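Local atomic coordinates of endoglucanase (Uncultured bacterium, PDB entry 3X17), a protein that hydrolyses internal beta-1,4-glucosidic linkages of cellulose as a glycoside hydrolase family 9 endoglucanase with an N-terminal Ig-like domain. Residues T185-T190 with L230-R235. Residues are numbered along the deposited sequence; the frame is centred on the assembly and turned at random.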
# COMPACT_ATOMS: atom_id res chain seq x y z
N THR A 185 11.87 -8.04 -0.81
CA THR A 185 11.22 -7.96 0.49
C THR A 185 9.90 -7.19 0.35
O THR A 185 8.88 -7.60 0.90
CB THR A 185 12.18 -7.29 1.54
OG1 THR A 185 13.44 -8.00 1.56
CG2 THR A 185 11.56 -7.32 2.94
N THR A 186 9.90 -6.18 -0.52
CA THR A 186 8.68 -5.43 -0.81
C THR A 186 7.88 -6.06 -1.94
O THR A 186 6.65 -6.00 -1.93
CB THR A 186 9.01 -3.96 -1.20
OG1 THR A 186 10.13 -3.96 -2.09
CG2 THR A 186 9.34 -3.10 0.05
N THR A 187 8.57 -6.60 -2.95
CA THR A 187 7.90 -7.21 -4.08
C THR A 187 7.01 -8.36 -3.64
O THR A 187 5.89 -8.49 -4.13
CB THR A 187 8.90 -7.75 -5.17
OG1 THR A 187 9.56 -6.65 -5.79
CG2 THR A 187 8.14 -8.52 -6.32
N ALA A 188 7.50 -9.17 -2.72
CA ALA A 188 6.75 -10.33 -2.27
C ALA A 188 5.52 -9.94 -1.44
O ALA A 188 4.40 -10.39 -1.74
CB ALA A 188 7.66 -11.32 -1.52
N VAL A 189 5.65 -8.97 -0.53
CA VAL A 189 4.47 -8.57 0.27
C VAL A 189 3.49 -7.78 -0.57
O VAL A 189 2.29 -7.71 -0.26
CB VAL A 189 4.84 -7.77 1.55
CG1 VAL A 189 5.80 -8.53 2.43
CG2 VAL A 189 5.34 -6.34 1.24
N THR A 190 4.02 -7.06 -1.56
CA THR A 190 3.18 -6.30 -2.46
C THR A 190 2.35 -7.26 -3.30
O THR A 190 1.13 -7.15 -3.35
CB THR A 190 4.06 -5.43 -3.40
OG1 THR A 190 4.64 -4.37 -2.64
CG2 THR A 190 3.23 -4.83 -4.55
N LEU A 230 5.79 -11.82 -9.72
CA LEU A 230 6.14 -13.15 -9.24
C LEU A 230 7.15 -13.85 -10.15
O LEU A 230 7.99 -14.64 -9.68
CB LEU A 230 4.88 -14.01 -9.14
CG LEU A 230 3.85 -13.50 -8.12
CD1 LEU A 230 2.72 -14.50 -8.11
CD2 LEU A 230 4.53 -13.44 -6.74
N GLU A 231 7.04 -13.58 -11.46
CA GLU A 231 7.99 -14.14 -12.43
C GLU A 231 9.41 -13.61 -12.24
O GLU A 231 10.39 -14.36 -12.40
CB GLU A 231 7.48 -13.93 -13.85
CG GLU A 231 6.34 -14.90 -14.15
CD GLU A 231 5.83 -14.89 -15.58
OE1 GLU A 231 5.84 -13.81 -16.21
OE2 GLU A 231 5.31 -15.95 -16.04
N TRP A 232 9.51 -12.38 -11.77
CA TRP A 232 10.78 -11.85 -11.33
C TRP A 232 11.32 -12.51 -10.08
O TRP A 232 12.50 -12.85 -10.03
CB TRP A 232 10.71 -10.34 -11.13
CG TRP A 232 12.03 -9.82 -10.76
CD1 TRP A 232 13.15 -9.81 -11.55
CD2 TRP A 232 12.44 -9.35 -9.47
NE1 TRP A 232 14.21 -9.29 -10.85
CE2 TRP A 232 13.82 -9.06 -9.56
CE3 TRP A 232 11.77 -9.08 -8.28
CZ2 TRP A 232 14.53 -8.54 -8.49
CZ3 TRP A 232 12.49 -8.57 -7.21
CH2 TRP A 232 13.86 -8.32 -7.32
N LEU A 233 10.46 -12.74 -9.08
CA LEU A 233 10.81 -13.62 -7.97
C LEU A 233 11.40 -14.99 -8.37
O LEU A 233 12.37 -15.45 -7.75
CB LEU A 233 9.62 -13.82 -7.01
CG LEU A 233 9.06 -12.59 -6.27
CD1 LEU A 233 8.10 -13.01 -5.13
CD2 LEU A 233 10.20 -11.65 -5.72
N PHE A 234 10.79 -15.67 -9.35
CA PHE A 234 11.37 -16.91 -9.87
C PHE A 234 12.85 -16.70 -10.26
O PHE A 234 13.70 -17.52 -9.93
CB PHE A 234 10.59 -17.46 -11.08
CG PHE A 234 9.19 -17.93 -10.76
CD1 PHE A 234 8.91 -18.61 -9.57
CD2 PHE A 234 8.18 -17.77 -11.70
CE1 PHE A 234 7.60 -19.02 -9.28
CE2 PHE A 234 6.89 -18.27 -11.46
CZ PHE A 234 6.60 -18.88 -10.24
N ARG A 235 13.14 -15.61 -10.97
CA ARG A 235 14.52 -15.38 -11.48
C ARG A 235 15.45 -15.08 -10.31
O ARG A 235 16.67 -15.18 -10.45
CB ARG A 235 14.54 -14.26 -12.52
CG ARG A 235 13.56 -14.46 -13.71
CD ARG A 235 13.46 -13.21 -14.62
NE ARG A 235 12.39 -13.37 -15.60
CZ ARG A 235 11.21 -12.71 -15.60
NH1 ARG A 235 10.99 -11.63 -14.84
NH2 ARG A 235 10.28 -13.07 -16.47
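Thr187 and Leu233 meet through carbon alone: the threonine methyl CG2 lies 3.8 Å from Leu233 CD2, the two side chains lying alongside but pointing opposite ways. The other leucine branch serves the next residue, CD1 resting 4.0 Å from Ala188 CB, so the fork of Leu233 spans two consecutive positions of the facing helix.

The contact with Trp232 is of mixed character. Thr187 OG1 approaches the benzo part of the indole obliquely, 3.8 Å from CZ3, and the threonine side chain runs roughly perpendicular to that of Trp232. With CG anti to the backbone N (chi1 -176°), the indole extends to this hydroxyl.

Both polar groups at this contact are hydrogen-bonded to backbone carbonyls outside the two segments: Trp232 NE1 to Ala170 O, and Thr187 OG1, which sits beside its own backbone N, to Tyr183 O, one turn earlier. CG2 is left to face Leu233.

The helices, 184-200 and 221-235, belong to the catalytic (alpha/alpha)6 barrel; these short segments run roughly antiparallel at 138°, their axes 10.2 Å apart. Trp282 of helix 272-288 also packs on Leu233, and Trp174 on Thr187. No hydrogen bond or salt bridge joins the two segments, which implies that this buried contact depends on shape and van der Waals fit: a helix-helix interface can carry polar side chains when their hydrogen-bonding groups turn to backbone carbonyls and their carbons face the partner helix.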